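Local atomic coordinates of extracellular solute-binding protein family 1 (Alicyclobacillus acidocaldarius subsp. acidocaldarius, PDB entry 4OVJ), a protein that probably binds a solute outside the cell and hands it to a membrane transporter, as extracellular solute-binding proteins of family 1 do. Residues 215-220 / 382-387; 223-228 / 389-394; 237-242 / 246-251. All coordinates share one frame; numbering follows the deposited sequence.

Interaction 1: residues 215-220 / 382-387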
loop_
_atom_site.group_PDB
_atom_site.type_symbol
_atom_site.label_atom_id
_atom_site.label_comp_id
_atom_site.label_asym_id
_atom_site.label_seq_id
_atom_site.Cartn_x
_atom_site.Cartn_y
_atom_site.Cartn_z
ATOM N N VAL A 215 7.469 -20.332 10.752
ATOM C CA VAL A 215 7.080 -20.941 12.024
ATOM C C VAL A 215 7.175 -19.941 13.183
ATOM O O VAL A 215 6.312 -19.935 14.062
ATOM C CB VAL A 215 7.893 -22.220 12.323
ATOM C CG1 VAL A 215 7.605 -22.729 13.729
ATOM C CG2 VAL A 215 7.530 -23.292 11.312
ATOM N N SER A 216 8.188 -19.082 13.181
ATOM C CA SER A 216 8.312 -18.101 14.271
ATOM C C SER A 216 7.144 -17.100 14.235
ATOM O O SER A 216 6.615 -16.702 15.279
ATOM C CB SER A 216 9.679 -17.409 14.266
ATOM O OG SER A 216 9.850 -16.591 13.126
ATOM N N TYR A 217 6.720 -16.728 13.032
ATOM C CA TYR A 217 5.548 -15.855 12.866
ATOM C C TYR A 217 4.296 -16.548 13.371
ATOM O O TYR A 217 3.522 -15.996 14.165
ATOM C CB TYR A 217 5.414 -15.519 11.393
ATOM C CG TYR A 217 4.162 -14.831 10.921
ATOM C CD1 TYR A 217 4.054 -13.456 10.926
ATOM C CD2 TYR A 217 3.127 -15.556 10.371
ATOM C CE1 TYR A 217 2.933 -12.813 10.432
ATOM C CE2 TYR A 217 2.003 -14.934 9.874
ATOM C CZ TYR A 217 1.915 -13.556 9.903
ATOM O OH TYR A 217 0.816 -12.942 9.379
ATOM N N LEU A 218 4.091 -17.774 12.928
ATOM C CA LEU A 218 2.907 -18.515 13.354
ATOM C C LEU A 218 2.876 -18.716 14.875
ATOM O O LEU A 218 1.820 -18.603 15.497
ATOM C CB LEU A 218 2.829 -19.854 12.636
ATOM C CG LEU A 218 2.620 -19.804 11.123
ATOM C CD1 LEU A 218 2.775 -21.213 10.586
ATOM C CD2 LEU A 218 1.279 -19.211 10.726
ATOM N N ASN A 219 4.035 -19.010 15.463
ATOM C CA ASN A 219 4.135 -19.203 16.913
ATOM C C ASN A 219 3.856 -17.953 17.690
ATOM O O ASN A 219 3.271 -18.022 18.777
ATOM C CB ASN A 219 5.507 -19.732 17.302
ATOM C CG ASN A 219 5.608 -21.235 17.149
ATOM O OD1 ASN A 219 4.606 -21.938 17.244
ATOM N ND2 ASN A 219 6.819 -21.734 16.927
ATOM N N TYR A 220 4.271 -16.810 17.147
ATOM C CA TYR A 220 4.016 -15.533 17.793
ATOM C C TYR A 220 2.526 -15.345 18.001
ATOM O O TYR A 220 2.077 -15.087 19.113
ATOM C CB TYR A 220 4.574 -14.384 16.957
ATOM C CG TYR A 220 4.299 -13.019 17.541
ATOM C CD1 TYR A 220 5.089 -12.521 18.562
ATOM C CD2 TYR A 220 3.240 -12.236 17.079
ATOM C CE1 TYR A 220 4.842 -11.283 19.111
ATOM C CE2 TYR A 220 2.996 -10.983 17.617
ATOM C CZ TYR A 220 3.805 -10.512 18.635
ATOM O OH TYR A 220 3.580 -9.273 19.181
ATOM N N GLN A 382 -4.243 -17.127 -1.112
ATOM C CA GLN A 382 -5.404 -17.868 -0.630
ATOM C C GLN A 382 -4.973 -19.136 0.101
ATOM O O GLN A 382 -5.519 -19.437 1.161
ATOM C CB GLN A 382 -6.400 -18.177 -1.763
ATOM C CG GLN A 382 -7.711 -18.783 -1.280
ATOM C CD GLN A 382 -8.452 -17.888 -0.289
ATOM O OE1 GLN A 382 -8.872 -16.790 -0.634
ATOM N NE2 GLN A 382 -8.612 -18.358 0.949
ATOM N N ASP A 383 -4.004 -19.871 -0.454
ATOM C CA ASP A 383 -3.468 -21.068 0.210
ATOM C C ASP A 383 -2.876 -20.719 1.578
ATOM O O ASP A 383 -3.027 -21.474 2.536
ATOM C CB ASP A 383 -2.400 -21.780 -0.635
ATOM C CG ASP A 383 -2.944 -22.335 -1.944
ATOM O OD1 ASP A 383 -4.168 -22.598 -2.033
ATOM O OD2 ASP A 383 -2.135 -22.522 -2.892
ATOM N N PHE A 384 -2.197 -19.575 1.669
ATOM C CA PHE A 384 -1.631 -19.150 2.941
ATOM C C PHE A 384 -2.728 -18.912 3.962
ATOM O O PHE A 384 -2.666 -19.410 5.094
ATOM C CB PHE A 384 -0.786 -17.902 2.755
ATOM C CG PHE A 384 -0.004 -17.511 3.977
ATOM C CD1 PHE A 384 1.198 -18.126 4.263
ATOM C CD2 PHE A 384 -0.480 -16.538 4.843
ATOM C CE1 PHE A 384 1.938 -17.765 5.377
ATOM C CE2 PHE A 384 0.247 -16.172 5.961
ATOM C CZ PHE A 384 1.454 -16.782 6.231
ATOM N N ALA A 385 -3.742 -18.164 3.557
ATOM C CA ALA A 385 -4.880 -17.883 4.436
ATOM C C ALA A 385 -5.533 -19.187 4.917
ATOM O O ALA A 385 -5.879 -19.328 6.083
ATOM C CB ALA A 385 -5.887 -17.008 3.717
ATOM N N ASN A 386 -5.661 -20.157 4.025
ATOM C CA ASN A 386 -6.271 -21.434 4.394
ATOM C C ASN A 386 -5.397 -22.195 5.399
ATOM O O ASN A 386 -5.902 -22.805 6.349
ATOM C CB ASN A 386 -6.530 -22.275 3.144
ATOM C CG ASN A 386 -7.626 -21.692 2.258
ATOM O OD1 ASN A 386 -8.364 -20.800 2.658
ATOM N ND2 ASN A 386 -7.734 -22.205 1.049
HETATM N N MSE A 387 -4.077 -22.131 5.209
HETATM C CA MSE A 387 -3.149 -22.764 6.149
HETATM C C MSE A 387 -3.216 -22.071 7.484
HETATM O O MSE A 387 -3.237 -22.726 8.529
HETATM C CB MSE A 387 -1.737 -22.762 5.591
HETATM C CG MSE A 387 -0.768 -23.467 6.525
HETATM SE SE MSE A 387 0.024 -22.177 7.806
HETATM C CE MSE A 387 1.091 -21.206 6.515
#
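Leu218 and Met387 meet tip to tip: the CD1 methyl of Leu218 lies 4.0 Å from SE of Met387, which was deposited as selenomethionine. One turn earlier on the second helix, CZ of Phe384 comes to 4.1 Å from CE2 of Tyr217. These two meetings carry the contact; it buries 133 Å² summed over both sides, and no hydrogen bond joins the segments. The CA atoms of Leu218 and Met387 are 10.3 Å apart, the nearest such pair, so side-chain ends rather than closely apposed backbones bridge helices 211-226 and 377-392. Met387 shows how: CG stands anti to the backbone N (chi1 -178°), and bends at chi2 (-90°) and chi3 swing SE round to Leu218, nearer than the direction of the CB bond alone would suggest. The aromatic pair is not a stack. The Tyr217 carbon sits at the edge of the Phe384 ring, near its plane, and the two side chains cross obliquely.

All four touching residues are buried, which sets this apolar side against the outward one. There Gln382 and Asn386, both exposed, pair one helical turn apart: NE2 of Gln382 donates to OD1 of Asn386 over 3.0 Å, from above the carbonyl plane and with a bent N-H...O angle of 143°.

Neighbouring elements cover the buried side. The Tyr217 hydroxyl is hydrogen-bonded to Thr187 and to the backbone N of Ser184, while its ring meets Phe188, Trp191 and Trp221 edge-to-face. Phe384 packs against Trp185 and Phe405, and helix 398-414 reaches both sides of the contact, Pro398 touching Leu218 and Phe405 touching Met387. Aromatic side chains from helices 185-194 and 398-414, with Trp221 of helix 211-226 itself, thus surround the two meetings.

Interaction 2: residues 223-228 / 389-394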
loop_
_atom_site.group_PDB
_atom_site.type_symbol
_atom_site.label_atom_id
_atom_site.label_comp_id
_atom_site.label_asym_id
_atom_site.label_seq_id
_atom_site.Cartn_x
_atom_site.Cartn_y
_atom_site.Cartn_z
ATOM N N ASN A 223 0.843 -17.992 20.379
ATOM C CA ASN A 223 1.010 -17.685 21.799
ATOM C C ASN A 223 -0.011 -16.644 22.263
ATOM O O ASN A 223 -0.590 -16.777 23.344
ATOM C CB ASN A 223 2.438 -17.278 22.108
ATOM C CG ASN A 223 3.401 -18.460 22.103
ATOM O OD1 ASN A 223 3.010 -19.619 22.271
ATOM N ND2 ASN A 223 4.664 -18.171 21.916
ATOM N N LEU A 224 -0.277 -15.645 21.434
ATOM C CA LEU A 224 -1.286 -14.641 21.776
ATOM C C LEU A 224 -2.689 -15.261 21.839
ATOM O O LEU A 224 -3.481 -14.910 22.705
ATOM C CB LEU A 224 -1.260 -13.482 20.784
ATOM C CG LEU A 224 0.007 -12.630 20.759
ATOM C CD1 LEU A 224 -0.040 -11.654 19.605
ATOM C CD2 LEU A 224 0.168 -11.909 22.085
ATOM N N ARG A 225 -2.985 -16.188 20.936
ATOM C CA ARG A 225 -4.277 -16.889 20.976
ATOM C C ARG A 225 -4.427 -17.701 22.264
ATOM O O ARG A 225 -5.473 -17.656 22.908
ATOM C CB ARG A 225 -4.437 -17.835 19.787
ATOM C CG ARG A 225 -4.820 -17.146 18.504
ATOM C CD ARG A 225 -5.344 -18.124 17.474
ATOM N NE ARG A 225 -4.367 -19.133 17.115
ATOM C CZ ARG A 225 -3.362 -18.967 16.257
ATOM N NH1 ARG A 225 -3.149 -17.808 15.655
ATOM N NH2 ARG A 225 -2.549 -19.982 16.010
ATOM N N LYS A 226 -3.378 -18.449 22.606
ATOM C CA LYS A 226 -3.340 -19.296 23.811
ATOM C C LYS A 226 -3.681 -18.502 25.075
ATOM O O LYS A 226 -4.381 -19.002 25.966
ATOM C CB LYS A 226 -1.949 -19.941 23.951
ATOM C CG LYS A 226 -1.721 -20.738 25.228
ATOM C CD LYS A 226 -0.469 -21.608 25.145
ATOM C CE LYS A 226 0.808 -20.777 25.184
ATOM N NZ LYS A 226 2.052 -21.593 25.320
ATOM N N GLU A 227 -3.182 -17.273 25.138
ATOM C CA GLU A 227 -3.392 -16.383 26.278
ATOM C C GLU A 227 -4.716 -15.605 26.201
ATOM O O GLU A 227 -5.034 -14.851 27.121
ATOM C CB GLU A 227 -2.247 -15.368 26.379
ATOM C CG GLU A 227 -0.837 -15.941 26.240
ATOM C CD GLU A 227 -0.063 -16.042 27.536
ATOM O OE1 GLU A 227 -0.667 -15.923 28.630
ATOM O OE2 GLU A 227 1.170 -16.256 27.456
ATOM N N GLY A 228 -5.474 -15.764 25.116
ATOM C CA GLY A 228 -6.772 -15.105 24.977
ATOM C C GLY A 228 -6.688 -13.628 24.624
ATOM O O GLY A 228 -7.658 -12.894 24.743
ATOM N N GLN A 389 -5.698 -20.440 8.743
ATOM C CA GLN A 389 -6.970 -20.835 9.338
ATOM C C GLN A 389 -6.887 -22.237 9.964
ATOM O O GLN A 389 -7.375 -22.443 11.072
ATOM C CB GLN A 389 -8.081 -20.758 8.284
ATOM C CG GLN A 389 -9.473 -21.110 8.779
ATOM C CD GLN A 389 -10.526 -20.911 7.704
ATOM O OE1 GLN A 389 -10.205 -20.772 6.521
ATOM N NE2 GLN A 389 -11.787 -20.892 8.105
ATOM N N ALA A 390 -6.250 -23.184 9.269
ATOM C CA ALA A 390 -6.045 -24.549 9.808
ATOM C C ALA A 390 -5.217 -24.564 11.084
ATOM O O ALA A 390 -5.519 -25.300 12.017
ATOM C CB ALA A 390 -5.402 -25.455 8.764
ATOM N N VAL A 391 -4.179 -23.731 11.125
ATOM C CA VAL A 391 -3.363 -23.590 12.314
ATOM C C VAL A 391 -4.177 -22.948 13.449
ATOM O O VAL A 391 -4.098 -23.398 14.580
ATOM C CB VAL A 391 -2.083 -22.780 12.017
ATOM C CG1 VAL A 391 -1.318 -22.473 13.295
ATOM C CG2 VAL A 391 -1.208 -23.553 11.043
ATOM N N GLN A 392 -4.954 -21.914 13.134
ATOM C CA GLN A 392 -5.779 -21.208 14.138
ATOM C C GLN A 392 -6.845 -22.120 14.721
ATOM O O GLN A 392 -7.202 -22.010 15.891
ATOM C CB GLN A 392 -6.451 -19.989 13.519
ATOM C CG GLN A 392 -5.525 -18.822 13.246
ATOM C CD GLN A 392 -6.115 -17.769 12.317
ATOM O OE1 GLN A 392 -7.097 -18.009 11.597
ATOM N NE2 GLN A 392 -5.501 -16.593 12.310
ATOM N N TYR A 393 -7.358 -23.015 13.889
ATOM C CA TYR A 393 -8.356 -23.994 14.315
ATOM C C TYR A 393 -7.751 -25.159 15.102
ATOM O O TYR A 393 -8.482 -25.934 15.712
ATOM C CB TYR A 393 -9.063 -24.579 13.094
ATOM C CG TYR A 393 -10.145 -23.751 12.447
ATOM C CD1 TYR A 393 -10.764 -22.685 13.100
ATOM C CD2 TYR A 393 -10.602 -24.093 11.185
ATOM C CE1 TYR A 393 -11.792 -21.980 12.490
ATOM C CE2 TYR A 393 -11.621 -23.396 10.569
ATOM C CZ TYR A 393 -12.214 -22.341 11.228
ATOM O OH TYR A 393 -13.222 -21.654 10.610
ATOM N N GLY A 394 -6.432 -25.305 15.066
ATOM C CA GLY A 394 -5.757 -26.395 15.752
ATOM C C GLY A 394 -5.777 -27.683 14.953
ATOM O O GLY A 394 -5.502 -28.754 15.492
HETATM O O HOH W 1 -5.361 -21.487 18.365
#
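Arg225 lays its guanidinium over Gln392, the nearest pair of CA atoms here standing 8.2 Å apart. From CB, which points toward helix 377-392, the chain runs nearly straight through CG and CD, and this methylene part spans the gap between the helices. At chi3 (-61°) it bends, and the Arg225 side chain crosses those of Val391 and Gln392 at about a right angle. NE is the first atom to find a polar mate: it donates over 2.8 Å to water 1, which lies at the guanidinium edge, in its plane, and in turn donates to the backbone O of Gln392 at 3.1 Å. Next, CZ stands 3.7 Å from CG of Gln392. That same CG is 3.5 Å from NH1 and covers one guanidinium face, offset toward the rim. NH2 meets the CG1 methyl of Val391 at 3.9 Å. The amide of Gln392 does not stack on the guanidinium, since the two planes stand 74° apart.

Gly228 and Gly394 each have positive phi and close a Schellman motif beside the contact.

NH1 makes salt bridges to Asp181 and Glu183, and NE2 of Gln392 reaches the same two carboxylates through weak hydrogen bonds. Two acids around one guanidinium would be expected to stabilise its positive charge. The chemistry is therefore divided: carbon against the flat face, one water between NE and the Gln392 carbonyl, and acidic residues at NH1, with no direct hydrogen bond between the segments.

Interaction 3: residues 237-242 / 246-251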
loop_
_atom_site.group_PDB
_atom_site.type_symbol
_atom_site.label_atom_id
_atom_site.label_comp_id
_atom_site.label_asym_id
_atom_site.label_seq_id
_atom_site.Cartn_x
_atom_site.Cartn_y
_atom_site.Cartn_z
ATOM N N SER A 237 -12.304 -16.484 11.616
ATOM C CA SER A 237 -12.830 -17.047 10.374
ATOM C C SER A 237 -14.070 -16.318 9.856
ATOM O O SER A 237 -14.360 -16.387 8.673
ATOM C CB SER A 237 -13.150 -18.533 10.540
ATOM O OG SER A 237 -14.104 -18.734 11.561
ATOM N N LEU A 238 -14.794 -15.634 10.738
ATOM C CA LEU A 238 -15.997 -14.887 10.357
ATOM C C LEU A 238 -15.686 -13.546 9.708
ATOM O O LEU A 238 -16.553 -12.932 9.114
ATOM C CB LEU A 238 -16.865 -14.625 11.591
ATOM C CG LEU A 238 -17.344 -15.842 12.371
ATOM C CD1 LEU A 238 -17.889 -15.445 13.734
ATOM C CD2 LEU A 238 -18.388 -16.580 11.572
ATOM N N ILE A 239 -14.457 -13.064 9.833
ATOM C CA ILE A 239 -14.138 -11.733 9.335
ATOM C C ILE A 239 -14.075 -11.726 7.811
ATOM O O ILE A 239 -13.234 -12.400 7.225
ATOM C CB ILE A 239 -12.792 -11.232 9.877
ATOM C CG1 ILE A 239 -12.793 -11.210 11.402
ATOM C CG2 ILE A 239 -12.498 -9.832 9.344
ATOM C CD1 ILE A 239 -11.409 -10.985 11.997
ATOM N N LYS A 240 -14.939 -10.939 7.182
ATOM C CA LYS A 240 -14.960 -10.828 5.713
ATOM C C LYS A 240 -13.890 -9.875 5.184
ATOM O O LYS A 240 -13.208 -10.181 4.230
ATOM C CB LYS A 240 -16.344 -10.384 5.246
ATOM C CG LYS A 240 -17.439 -11.380 5.580
ATOM C CD LYS A 240 -18.802 -10.866 5.137
ATOM C CE LYS A 240 -19.964 -11.648 5.756
ATOM N NZ LYS A 240 -21.194 -10.830 5.629
ATOM N N GLN A 241 -13.765 -8.710 5.803
ATOM C CA GLN A 241 -12.781 -7.704 5.404
ATOM C C GLN A 241 -12.536 -6.804 6.594
ATOM O O GLN A 241 -13.405 -6.639 7.443
ATOM C CB GLN A 241 -13.314 -6.877 4.221
ATOM C CG GLN A 241 -12.340 -5.843 3.645
ATOM C CD GLN A 241 -11.267 -6.467 2.770
ATOM O OE1 GLN A 241 -10.074 -6.426 3.095
ATOM N NE2 GLN A 241 -11.687 -7.058 1.651
ATOM N N THR A 242 -11.359 -6.197 6.656
ATOM C CA THR A 242 -11.129 -5.133 7.611
ATOM C C THR A 242 -12.216 -4.070 7.484
ATOM O O THR A 242 -12.586 -3.671 6.370
ATOM C CB THR A 242 -9.748 -4.495 7.374
ATOM O OG1 THR A 242 -8.753 -5.471 7.660
ATOM C CG2 THR A 242 -9.533 -3.283 8.251
ATOM N N THR A 246 -18.281 -7.574 10.355
ATOM C CA THR A 246 -17.735 -8.796 10.940
ATOM C C THR A 246 -16.350 -8.646 11.595
ATOM O O THR A 246 -15.850 -9.598 12.180
ATOM C CB THR A 246 -17.613 -9.899 9.882
ATOM O OG1 THR A 246 -16.772 -9.446 8.820
ATOM C CG2 THR A 246 -18.982 -10.265 9.342
ATOM N N ASP A 247 -15.742 -7.469 11.462
ATOM C CA ASP A 247 -14.440 -7.172 12.062
ATOM C C ASP A 247 -14.650 -6.969 13.564
ATOM O O ASP A 247 -15.454 -6.121 13.955
ATOM C CB ASP A 247 -13.875 -5.912 11.395
ATOM C CG ASP A 247 -12.503 -5.503 11.921
ATOM O OD1 ASP A 247 -12.071 -5.966 13.012
ATOM O OD2 ASP A 247 -11.863 -4.680 11.223
ATOM N N PRO A 248 -13.950 -7.748 14.419
ATOM C CA PRO A 248 -14.183 -7.568 15.867
ATOM C C PRO A 248 -13.919 -6.161 16.388
ATOM O O PRO A 248 -14.471 -5.775 17.429
ATOM C CB PRO A 248 -13.213 -8.542 16.534
ATOM C CG PRO A 248 -12.570 -9.329 15.469
ATOM C CD PRO A 248 -13.013 -8.847 14.124
HETATM N N MSE A 249 -13.074 -5.405 15.700
HETATM C CA MSE A 249 -12.852 -4.021 16.115
HETATM C C MSE A 249 -14.098 -3.189 15.913
HETATM O O MSE A 249 -14.462 -2.376 16.766
HETATM C CB MSE A 249 -11.662 -3.442 15.376
HETATM C CG MSE A 249 -11.128 -2.342 16.259
HETATM SE SE MSE A 249 -9.445 -1.730 15.528
HETATM C CE MSE A 249 -9.350 -0.248 16.798
ATOM N N VAL A 250 -14.782 -3.400 14.792
ATOM C CA VAL A 250 -16.057 -2.726 14.513
ATOM C C VAL A 250 -17.133 -3.131 15.523
ATOM O O VAL A 250 -17.999 -2.326 15.890
ATOM C CB VAL A 250 -16.504 -3.010 13.056
ATOM C CG1 VAL A 250 -17.897 -2.483 12.784
ATOM C CG2 VAL A 250 -15.507 -2.395 12.079
ATOM N N GLN A 251 -17.070 -4.373 15.995
ATOM C CA GLN A 251 -18.025 -4.879 16.978
ATOM C C GLN A 251 -17.715 -4.453 18.412
ATOM O O GLN A 251 -18.495 -4.732 19.331
ATOM C CB GLN A 251 -18.069 -6.400 16.919
ATOM C CG GLN A 251 -18.465 -6.934 15.558
ATOM C CD GLN A 251 -18.406 -8.435 15.508
ATOM O OE1 GLN A 251 -18.064 -9.091 16.490
ATOM N NE2 GLN A 251 -18.756 -8.993 14.373
#
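Thr246 turns its hydroxyl into the bend at Lys240, whose backbone N donates to OG1 over 2.9 Å in an almost perfectly straight bond (177°). The torsion explains the reach: OG1 lies between the backbone N and the carbonyl carbon (chi1 58°), while CG2 is left to pack against Lys240 CE. The Lys240 and Thr246 side chains cross at about a right angle, and CB of Thr246 sits 3.3 Å from the Leu238 carbonyl O.

Ile239 likewise crosses Pro248 at about a right angle. Its CD1 is only 3.4 Å from Pro248 CD, tighter than usual for two carbons, and its CG1 lies 3.5 Å from the Thr246 carbonyl O. Thr242 and Asp247 instead run side by side, with CG2 of Thr242 4.0 Å from OD2 of Asp247. The other oxygen, OD1, accepts from the backbone N of Met249 at 2.9 Å, an Asx turn in which the donor stands above the carboxylate plane.

A valine in place of Thr246 would probably leave the Lys240 N-H without its acceptor and Asp244 without the hydroxyl that OG1 also offers it. Asp247 is further bonded to Asn180 and the backbone N of Ala243, yet lies close to Glu257; these N-H donors probably offset that like-charge proximity, so polar bonds fix the turn while Ile239 and Pro248 supply its apolar part.

Overall arrangement
Read from the N terminus, helix 211-226 supplies the first segments of interactions 1 and 2, which then wait some 160 residues for their partners on helix 377-392. Because 215-220 precedes 223-228 and 382-387 precedes 389-394, the two closures cross, joining the same helix pair at points whose centres are 11 Å apart. Interaction 3 lies within both long excursions and closes a local turn of three intervening residues, between helix 233-236 and strand 256-260. It touches interaction 2, where Tyr393 OH and Ser237 OG, 3.2 Å apart, probably share a hydrogen bond. Helix 377-392, near the C terminus, is thus tied to helix 211-226 and, through Tyr393, to the loop after helix 233-236.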